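Long-range contacts in uncharacterized protein (Helicobacter pylori, PDB 4O5J), which probably binds sialylated glycans through its extracellular domain, serving the bacterium as an outer-membrane adhesin: residues Lys211-Trp216 against Thr232-Pro237; Lys285-Phe290 against Arg369-Leu374; Cys174-Cys179 against Ser191-Ala196. All coordinates share one frame; numbering follows the deposited sequence.

The three contacts show three different kinds of meeting within one elongated, mostly helical adhesion domain. In chain order contact 3 comes first, where a disulfide-bridged loop meets the start of helix 193-209. Contact 1 follows directly, since that helix leads into strand 214-215, paired with strand 234-235. Contact 2 is last and joins helices 281-309 and 343-396. Contacts 1 and 2 lie on opposite sides of the chain's centre, their own centres 51 Å apart; contact 3 is 33 Å from contact 1 and 31 Å from contact 2, centre to centre. None touches another; they join three separate parts of the structure: loop to helix start, strand to strand, and helix to helix.

Contact 1. Residues Lys211-Trp216 against Thr232-Pro237; sequences KTAMMW and TSTNYP. With EDO (1,2-ethanediol), chain B.
M214 and N235 face each other as the hydrogen-bonded pair of a very short antiparallel ladder. M214 N gives its hydrogen to N235 O at 2.8 Å, while N235 N returns a longer bond of 3.2 Å to M214 O. The same M214 O also receives the CA-H of T234. One step on, W216 N reaches S233 O at 3.0 Å, and that oxygen lies at the edge of the indole. N235 bends back on its own chain, OD1 accepting from Y236 N at 2.8 Å on an in-plane lone pair; its ND2 donates to O1 of an ethanediol, probably from the crystallisation liquor, at 3.2 Å.

M215 and T234 form the next, non-hydrogen-bonded pair, their side chains running alongside one another with M215 CG 3.7 Å from T234 OG1. At the other end Y236 leaves its backbone away from the opposite strand, but its ring swings back: A213 CB sits over one face, 4.0 Å from CD1, and K211 C lies at the edge. The motif is a two-stranded antiparallel ribbon, a rare piece of beta structure in this largely helical adhesion domain; the 15 residues between the two segments contain neither helix nor strand.

M214 and M215 emerge on opposite faces of the ribbon. M214 starts with CG between the backbone N and the carbonyl carbon (chi1 59°) and bends at its last torsion, which sets CE over one face of the W216 ring, toward its rim. Farther out, F97 and Y101 of helix 82-101 pack on M214, whereas M215 meets helix 130-135, whose N135 carbonyl takes a hydrogen bond from T234 OG1. Y318 meets the W216 indole edge-to-face.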
loop_
_atom_site.group_PDB
_atom_site.type_symbol
_atom_site.label_atom_id
_atom_site.label_comp_id
_atom_site.label_asym_id
_atom_site.label_seq_id
_atom_site.Cartn_x
_atom_site.Cartn_y
_atom_site.Cartn_z
ATOM N N LYS A 211 -22.259 14.999 2.415
ATOM C CA LYS A 211 -22.079 16.310 1.783
ATOM C C LYS A 211 -21.890 17.406 2.821
ATOM O O LYS A 211 -22.663 18.336 2.917
ATOM C CB LYS A 211 -23.221 16.613 0.861
ATOM C CG LYS A 211 -23.185 15.711 -0.312
ATOM C CD LYS A 211 -22.885 16.555 -1.521
ATOM C CE LYS A 211 -23.867 17.746 -1.666
ATOM N NZ LYS A 211 -23.776 18.444 -2.992
ATOM N N THR A 212 -20.847 17.271 3.604
ATOM C CA THR A 212 -20.472 18.238 4.600
ATOM C C THR A 212 -19.041 18.672 4.286
ATOM O O THR A 212 -18.132 17.828 4.220
ATOM C CB THR A 212 -20.503 17.592 6.006
ATOM O OG1 THR A 212 -21.908 17.340 6.337
ATOM C CG2 THR A 212 -19.951 18.565 7.058
ATOM N N ALA A 213 -18.824 19.970 4.124
ATOM C CA ALA A 213 -17.461 20.466 3.784
ATOM C C ALA A 213 -16.631 20.627 5.028
ATOM O O ALA A 213 -17.173 20.927 6.099
ATOM C CB ALA A 213 -17.600 21.797 3.024
ATOM N N MET A 214 -15.318 20.429 4.932
ATOM C CA MET A 214 -14.475 20.660 6.087
ATOM C C MET A 214 -13.833 22.046 6.050
ATOM O O MET A 214 -13.271 22.481 5.005
ATOM C CB MET A 214 -13.420 19.522 6.249
ATOM C CG MET A 214 -12.492 19.345 5.090
ATOM S SD MET A 214 -11.336 17.952 5.319
ATOM C CE MET A 214 -10.313 18.508 6.701
ATOM N N MET A 215 -13.888 22.757 7.176
ATOM C CA MET A 215 -13.315 24.093 7.283
ATOM C C MET A 215 -11.891 23.985 7.857
ATOM O O MET A 215 -11.714 23.914 9.097
ATOM C CB MET A 215 -14.192 24.945 8.198
ATOM C CG MET A 215 -15.607 25.119 7.658
ATOM S SD MET A 215 -16.721 26.065 8.768
ATOM C CE MET A 215 -16.957 24.889 10.129
ATOM N N TRP A 216 -10.885 23.939 6.999
ATOM C CA TRP A 216 -9.492 23.803 7.462
ATOM C C TRP A 216 -9.050 24.927 8.376
ATOM O O TRP A 216 -8.158 24.738 9.186
ATOM C CB TRP A 216 -8.511 23.665 6.311
ATOM C CG TRP A 216 -8.562 22.329 5.643
ATOM C CD1 TRP A 216 -9.527 21.865 4.779
ATOM C CD2 TRP A 216 -7.551 21.277 5.725
ATOM N NE1 TRP A 216 -9.210 20.571 4.346
ATOM C CE2 TRP A 216 -8.009 20.187 4.896
ATOM C CE3 TRP A 216 -6.325 21.148 6.394
ATOM C CZ2 TRP A 216 -7.270 19.025 4.738
ATOM C CZ3 TRP A 216 -5.593 19.995 6.252
ATOM C CH2 TRP A 216 -6.041 18.932 5.445
ATOM N N THR A 232 -6.242 26.893 4.859
ATOM C CA THR A 232 -7.329 27.671 5.456
ATOM C C THR A 232 -8.593 27.586 4.603
ATOM O O THR A 232 -9.568 28.284 4.853
ATOM C CB THR A 232 -6.943 29.179 5.586
ATOM O OG1 THR A 232 -6.854 29.724 4.263
ATOM C CG2 THR A 232 -5.625 29.368 6.308
ATOM N N SER A 233 -8.547 26.796 3.539
ATOM C CA SER A 233 -9.662 26.705 2.632
ATOM C C SER A 233 -10.802 25.795 3.244
ATOM O O SER A 233 -10.620 25.099 4.236
ATOM C CB SER A 233 -9.229 26.103 1.325
ATOM O OG SER A 233 -8.716 24.797 1.486
ATOM N N THR A 234 -11.959 25.822 2.620
ATOM C CA THR A 234 -13.129 25.063 3.019
ATOM C C THR A 234 -13.680 24.330 1.845
ATOM O O THR A 234 -13.983 24.922 0.839
ATOM C CB THR A 234 -14.250 25.971 3.560
ATOM O OG1 THR A 234 -13.819 26.577 4.805
ATOM C CG2 THR A 234 -15.557 25.139 3.815
ATOM N N ASN A 235 -13.827 23.013 1.950
ATOM C CA ASN A 235 -14.356 22.245 0.821
ATOM C C ASN A 235 -14.656 20.813 1.236
ATOM O O ASN A 235 -14.207 20.387 2.318
ATOM C CB ASN A 235 -13.365 22.264 -0.348
ATOM C CG ASN A 235 -14.090 22.244 -1.698
ATOM O OD1 ASN A 235 -15.175 21.662 -1.849
ATOM N ND2 ASN A 235 -13.487 22.892 -2.684
ATOM N N TYR A 236 -15.385 20.068 0.412
ATOM C CA TYR A 236 -15.681 18.662 0.756
ATOM C C TYR A 236 -14.376 17.879 0.782
ATOM O O TYR A 236 -13.464 18.153 0.018
ATOM C CB TYR A 236 -16.648 18.031 -0.248
ATOM C CG TYR A 236 -17.887 18.815 -0.361
ATOM C CD1 TYR A 236 -18.837 18.777 0.654
ATOM C CD2 TYR A 236 -18.129 19.667 -1.464
ATOM C CE1 TYR A 236 -20.053 19.530 0.561
ATOM C CE2 TYR A 236 -19.306 20.438 -1.533
ATOM C CZ TYR A 236 -20.250 20.332 -0.504
ATOM O OH TYR A 236 -21.369 21.100 -0.533
ATOM N N PRO A 237 -14.282 16.898 1.667
ATOM C CA PRO A 237 -13.043 16.099 1.771
ATOM C C PRO A 237 -12.568 15.541 0.435
ATOM O O PRO A 237 -11.365 15.393 0.235
ATOM C CB PRO A 237 -13.445 14.960 2.735
ATOM C CG PRO A 237 -14.468 15.616 3.603
ATOM C CD PRO A 237 -15.272 16.571 2.719
HETATM C C1 EDO B . -9.652 22.449 -2.924
HETATM O O1 EDO B . -10.408 23.436 -2.200
HETATM C C2 EDO B . -8.156 22.786 -2.902
HETATM O O2 EDO B . -7.362 21.580 -2.779
#

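Contact 2. Residues Lys285-Phe290 against Arg369-Leu374; sequences KDIYTF and RDVYNL
Y288 lays one face of its ring over the backbone of R369 and, on the same side of the plane, turns its CD2 corner to Y372. R369 CA stands over that face, offset toward the rim and 4.0 Å from the ring centroid, a CH-pi contact made by the backbone carbon itself. The arginine side chain then slants across the phenol toward its hydroxyl: R369 CB is 3.7 Å from Y288 CE1, and R369 CD comes to 3.6 Å from Y288 OH. What meets the tyrosine is therefore mainly the aliphatic part of the arginine. Its chain bends at chi3, and the guanidinium plane stands nearly upright to the ring, 83° away.

Y288 CD2 lies over a face of the Y372 ring, 3.4 Å from Y372 CD2, yet the planes are inclined by 34° with centroids 5.1 Å apart, an oblique meeting of two aromatics. Both tyrosines hold CG anti to the backbone N, which carries each ring out from its helix toward the partner, on the more open flank of the interface. K285 runs beside Y372, its CB 4.0 Å from Y372 CE1, before its extended chain carries the ammonium away.

On the buried side, I287 CG2 and V371 CG1 approach to 4.3 Å, and V60 of helix 57-76 also packs on V371. D370, turned away from this interface, is held by S50 and N53, tying the second helix to helix 29-54 as well. The two axes pass 8.2 Å apart with their directions 147° from each other. This roughly antiparallel packing of helices 281-309 and 343-396 is that of a helical bundle, with the I287-V371 pair inside and the tyrosines on the flank.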
loop_
_atom_site.group_PDB
_atom_site.type_symbol
_atom_site.label_atom_id
_atom_site.label_comp_id
_atom_site.label_asym_id
_atom_site.label_seq_id
_atom_site.Cartn_x
_atom_site.Cartn_y
_atom_site.Cartn_z
ATOM N N LYS A 285 4.945 -24.543 -12.981
ATOM C CA LYS A 285 3.904 -23.558 -13.164
ATOM C C LYS A 285 3.625 -22.861 -11.828
ATOM O O LYS A 285 3.336 -21.658 -11.760
ATOM C CB LYS A 285 2.657 -24.243 -13.715
ATOM C CG LYS A 285 1.537 -23.277 -13.884
ATOM C CD LYS A 285 0.204 -23.935 -14.107
ATOM C CE LYS A 285 -0.831 -22.823 -13.972
ATOM N NZ LYS A 285 -2.209 -23.359 -14.019
ATOM N N ASP A 286 3.793 -23.607 -10.750
ATOM C CA ASP A 286 3.467 -23.070 -9.415
ATOM C C ASP A 286 4.504 -22.075 -8.941
ATOM O O ASP A 286 4.134 -21.051 -8.364
ATOM C CB ASP A 286 3.273 -24.183 -8.344
ATOM C CG ASP A 286 1.866 -24.850 -8.429
ATOM O OD1 ASP A 286 0.965 -24.244 -9.086
ATOM O OD2 ASP A 286 1.641 -25.988 -7.850
ATOM N N ILE A 287 5.792 -22.370 -9.147
ATOM C CA ILE A 287 6.821 -21.467 -8.677
ATOM C C ILE A 287 6.682 -20.161 -9.466
ATOM O O ILE A 287 6.924 -19.094 -8.920
ATOM C CB ILE A 287 8.246 -22.064 -8.773
ATOM C CG1 ILE A 287 9.247 -21.193 -8.004
ATOM C CG2 ILE A 287 8.687 -22.255 -10.222
ATOM C CD1 ILE A 287 10.643 -21.789 -8.026
ATOM N N TYR A 288 6.247 -20.254 -10.726
ATOM C CA TYR A 288 6.104 -19.056 -11.538
ATOM C C TYR A 288 4.964 -18.161 -11.028
ATOM O O TYR A 288 5.125 -16.955 -10.804
ATOM C CB TYR A 288 5.913 -19.442 -12.980
ATOM C CG TYR A 288 5.979 -18.287 -13.946
ATOM C CD1 TYR A 288 6.698 -17.138 -13.647
ATOM C CD2 TYR A 288 5.374 -18.370 -15.191
ATOM C CE1 TYR A 288 6.753 -16.066 -14.537
ATOM C CE2 TYR A 288 5.427 -17.328 -16.081
ATOM C CZ TYR A 288 6.119 -16.176 -15.751
ATOM O OH TYR A 288 6.183 -15.170 -16.664
ATOM N N THR A 289 3.815 -18.766 -10.801
ATOM C CA THR A 289 2.689 -18.082 -10.223
ATOM C C THR A 289 3.054 -17.513 -8.879
ATOM O O THR A 289 2.723 -16.374 -8.574
ATOM C CB THR A 289 1.541 -19.069 -10.022
ATOM O OG1 THR A 289 1.238 -19.632 -11.283
ATOM C CG2 THR A 289 0.306 -18.378 -9.490
ATOM N N PHE A 290 3.733 -18.309 -8.072
ATOM C CA PHE A 290 4.182 -17.871 -6.757
ATOM C C PHE A 290 4.995 -16.568 -6.881
ATOM O O PHE A 290 4.715 -15.554 -6.221
ATOM C CB PHE A 290 5.048 -18.975 -6.154
ATOM C CG PHE A 290 5.430 -18.750 -4.721
ATOM C CD1 PHE A 290 4.594 -18.050 -3.864
ATOM C CD2 PHE A 290 6.633 -19.255 -4.219
ATOM C CE1 PHE A 290 4.949 -17.844 -2.528
ATOM C CE2 PHE A 290 6.982 -19.053 -2.880
ATOM C CZ PHE A 290 6.147 -18.372 -2.037
ATOM N N ARG A 369 10.485 -17.788 -14.107
ATOM C CA ARG A 369 10.020 -17.697 -15.464
ATOM C C ARG A 369 10.820 -18.662 -16.344
ATOM O O ARG A 369 10.260 -19.339 -17.230
ATOM C CB ARG A 369 10.122 -16.256 -15.968
ATOM C CG ARG A 369 9.777 -16.059 -17.449
ATOM C CD ARG A 369 9.539 -14.558 -17.783
ATOM N NE ARG A 369 10.467 -13.717 -17.052
ATOM C CZ ARG A 369 10.109 -12.685 -16.251
ATOM N NH1 ARG A 369 8.813 -12.341 -16.085
ATOM N NH2 ARG A 369 11.044 -11.961 -15.612
ATOM N N ASP A 370 12.129 -18.751 -16.111
ATOM C CA ASP A 370 12.953 -19.652 -16.933
ATOM C C ASP A 370 12.582 -21.125 -16.680
ATOM O O ASP A 370 12.547 -21.939 -17.610
ATOM C CB ASP A 370 14.421 -19.456 -16.609
ATOM C CG ASP A 370 14.961 -18.050 -17.044
ATOM O OD1 ASP A 370 14.373 -17.397 -17.964
ATOM O OD2 ASP A 370 15.993 -17.588 -16.474
ATOM N N VAL A 371 12.354 -21.481 -15.421
ATOM C CA VAL A 371 11.889 -22.851 -15.066
ATOM C C VAL A 371 10.614 -23.118 -15.811
ATOM O O VAL A 371 10.469 -24.150 -16.425
ATOM C CB VAL A 371 11.700 -23.024 -13.547
ATOM C CG1 VAL A 371 10.946 -24.329 -13.185
ATOM C CG2 VAL A 371 13.057 -22.967 -12.854
ATOM N N TYR A 372 9.699 -22.161 -15.811
ATOM C CA TYR A 372 8.451 -22.372 -16.517
ATOM C C TYR A 372 8.591 -22.473 -18.040
ATOM O O TYR A 372 7.878 -23.235 -18.671
ATOM C CB TYR A 372 7.510 -21.269 -16.185
ATOM C CG TYR A 372 6.166 -21.387 -16.847
ATOM C CD1 TYR A 372 5.246 -22.365 -16.461
ATOM C CD2 TYR A 372 5.801 -20.494 -17.854
ATOM C CE1 TYR A 372 4.006 -22.437 -17.070
ATOM C CE2 TYR A 372 4.575 -20.567 -18.479
ATOM C CZ TYR A 372 3.686 -21.507 -18.066
ATOM O OH TYR A 372 2.471 -21.547 -18.700
ATOM N N ASN A 373 9.468 -21.677 -18.631
ATOM C CA ASN A 373 9.634 -21.640 -20.073
ATOM C C ASN A 373 10.659 -22.627 -20.638
ATOM O O ASN A 373 10.918 -22.616 -21.849
ATOM C CB ASN A 373 10.021 -20.229 -20.503
ATOM C CG ASN A 373 8.890 -19.283 -20.333
ATOM O OD1 ASN A 373 9.026 -18.276 -19.724
ATOM N ND2 ASN A 373 7.742 -19.655 -20.829
ATOM N N LEU A 374 11.213 -23.483 -19.777
ATOM C CA LEU A 374 12.324 -24.339 -20.195
ATOM C C LEU A 374 12.076 -25.047 -21.493
ATOM O O LEU A 374 12.828 -24.929 -22.447
ATOM C CB LEU A 374 12.573 -25.380 -19.111
ATOM C CG LEU A 374 13.682 -26.419 -19.437
ATOM C CD1 LEU A 374 14.936 -25.640 -20.018
ATOM C CD2 LEU A 374 14.202 -27.107 -18.106
#

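Contact 3. Residues Cys174-Cys179 against Ser191-Ala196; sequences CALSGC and STVSNA
C174 meets S191 through both backbone and sulfur. Its N donates to S191 O at 2.9 Å in a nearly straight bond (161° at the hydrogen), and C174 SG lies 3.3 Å from that same oxygen. SG stands beside the backbone N of C174, anti to the carbonyl carbon (chi1 -53°), which turns the sulfur to the side where S191 passes. C174 O, farther along the residue, rests against V193 CG1 at 3.6 Å.

A175 contributes through its carbonyl: a water donates to A175 O and accepts from V193 N, spanning the two segments at the first turn of the helix. L176 then reaches back, its CD1 4.0 Å from V193 CG2, the two side chains crossing at about a right angle. I83 and V87 of helix 82-101 line the same apolar patch, one against each. From A175 to G178 the chain makes a type I beta turn closed by G178 N to A175 O, and the whole is a small disulfide-bridged loop laid against a capped helix N-terminus.

G178 has a positive phi (111°) at which a side-chain carbon would collide with the carbonyl oxygen of S177. C179 closes the ring with its sulfur bound to C174 SG; C179 SG sits 3.8 Å from S191 N. T192, beside it, is the N-cap of helix 193-209, its OG1 accepting from N195 N at 2.9 Å. S191 OG adds a second link, donating to T192 O while receiving N195 ND2 in that amide's plane; T192 O also takes A196 N, from the opposite face of its carbonyl.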
loop_
_atom_site.group_PDB
_atom_site.type_symbol
_atom_site.label_atom_id
_atom_site.label_comp_id
_atom_site.label_asym_id
_atom_site.label_seq_id
_atom_site.Cartn_x
_atom_site.Cartn_y
_atom_site.Cartn_z
ATOM N N CYS A 174 -3.208 -8.223 14.666
ATOM C CA CYS A 174 -2.540 -9.544 14.510
ATOM C C CYS A 174 -1.801 -9.617 13.205
ATOM O O CYS A 174 -2.189 -8.927 12.259
ATOM C CB CYS A 174 -3.592 -10.687 14.506
ATOM S SG CYS A 174 -4.590 -10.511 15.960
ATOM N N ALA A 175 -0.783 -10.498 13.130
ATOM C CA ALA A 175 -0.153 -10.828 11.873
ATOM C C ALA A 175 -1.213 -11.282 10.854
ATOM O O ALA A 175 -2.331 -11.588 11.230
ATOM C CB ALA A 175 0.920 -11.905 12.064
ATOM N N LEU A 176 -0.854 -11.347 9.575
ATOM C CA LEU A 176 -1.799 -11.713 8.547
ATOM C C LEU A 176 -2.296 -13.144 8.772
ATOM O O LEU A 176 -3.343 -13.505 8.276
ATOM C CB LEU A 176 -1.176 -11.600 7.170
ATOM C CG LEU A 176 -1.404 -10.252 6.417
ATOM C CD1 LEU A 176 -1.094 -9.053 7.283
ATOM C CD2 LEU A 176 -0.615 -10.182 5.097
ATOM N N SER A 177 -1.544 -13.958 9.506
ATOM C CA SER A 177 -1.935 -15.340 9.802
ATOM C C SER A 177 -3.105 -15.449 10.758
ATOM O O SER A 177 -3.695 -16.506 10.907
ATOM C CB SER A 177 -0.764 -16.120 10.359
ATOM O OG SER A 177 -0.361 -15.585 11.594
ATOM N N GLY A 178 -3.453 -14.358 11.427
ATOM C CA GLY A 178 -4.610 -14.378 12.289
ATOM C C GLY A 178 -4.244 -14.269 13.761
ATOM O O GLY A 178 -3.087 -14.425 14.126
ATOM N N CYS A 179 -5.246 -14.032 14.611
ATOM C CA CYS A 179 -5.020 -13.960 16.068
ATOM C C CYS A 179 -4.706 -15.305 16.732
ATOM O O CYS A 179 -5.294 -16.280 16.361
ATOM C CB CYS A 179 -6.192 -13.222 16.739
ATOM S SG CYS A 179 -6.459 -11.581 16.003
ATOM N N SER A 191 -7.471 -8.038 17.005
ATOM C CA SER A 191 -8.124 -7.601 15.756
ATOM C C SER A 191 -7.348 -8.051 14.547
ATOM O O SER A 191 -6.130 -7.959 14.542
ATOM C CB SER A 191 -8.310 -6.090 15.753
ATOM O OG SER A 191 -8.689 -5.619 14.460
ATOM N N THR A 192 -8.037 -8.578 13.547
ATOM C CA THR A 192 -7.367 -8.943 12.305
ATOM C C THR A 192 -7.112 -7.638 11.512
ATOM O O THR A 192 -7.788 -6.596 11.765
ATOM C CB THR A 192 -8.208 -9.855 11.441
ATOM O OG1 THR A 192 -9.403 -9.162 11.055
ATOM C CG2 THR A 192 -8.588 -11.198 12.191
ATOM N N VAL A 193 -6.158 -7.679 10.572
ATOM C CA VAL A 193 -5.941 -6.507 9.721
ATOM C C VAL A 193 -7.154 -6.338 8.815
ATOM O O VAL A 193 -7.489 -5.215 8.469
ATOM C CB VAL A 193 -4.674 -6.581 8.856
ATOM C CG1 VAL A 193 -3.427 -6.707 9.700
ATOM C CG2 VAL A 193 -4.774 -7.740 8.032
ATOM N N SER A 194 -7.837 -7.449 8.439
ATOM C CA SER A 194 -9.031 -7.310 7.587
ATOM C C SER A 194 -10.121 -6.567 8.319
ATOM O O SER A 194 -10.861 -5.786 7.724
ATOM C CB SER A 194 -9.570 -8.627 7.146
ATOM O OG SER A 194 -8.551 -9.157 6.314
ATOM N N ASN A 195 -10.248 -6.815 9.614
ATOM C CA ASN A 195 -11.276 -6.113 10.419
ATOM C C ASN A 195 -10.934 -4.613 10.452
ATOM O O ASN A 195 -11.789 -3.772 10.246
ATOM C CB ASN A 195 -11.261 -6.681 11.844
ATOM C CG ASN A 195 -12.166 -5.934 12.763
ATOM O OD1 ASN A 195 -13.328 -5.783 12.443
ATOM N ND2 ASN A 195 -11.652 -5.398 13.856
ATOM N N ALA A 196 -9.665 -4.287 10.666
ATOM C CA ALA A 196 -9.257 -2.866 10.719
ATOM C C ALA A 196 -9.474 -2.203 9.336
ATOM O O ALA A 196 -10.066 -1.104 9.264
ATOM C CB ALA A 196 -7.820 -2.772 11.171
HETATM O O HOH W 1 -4.783 -10.243 10.691
#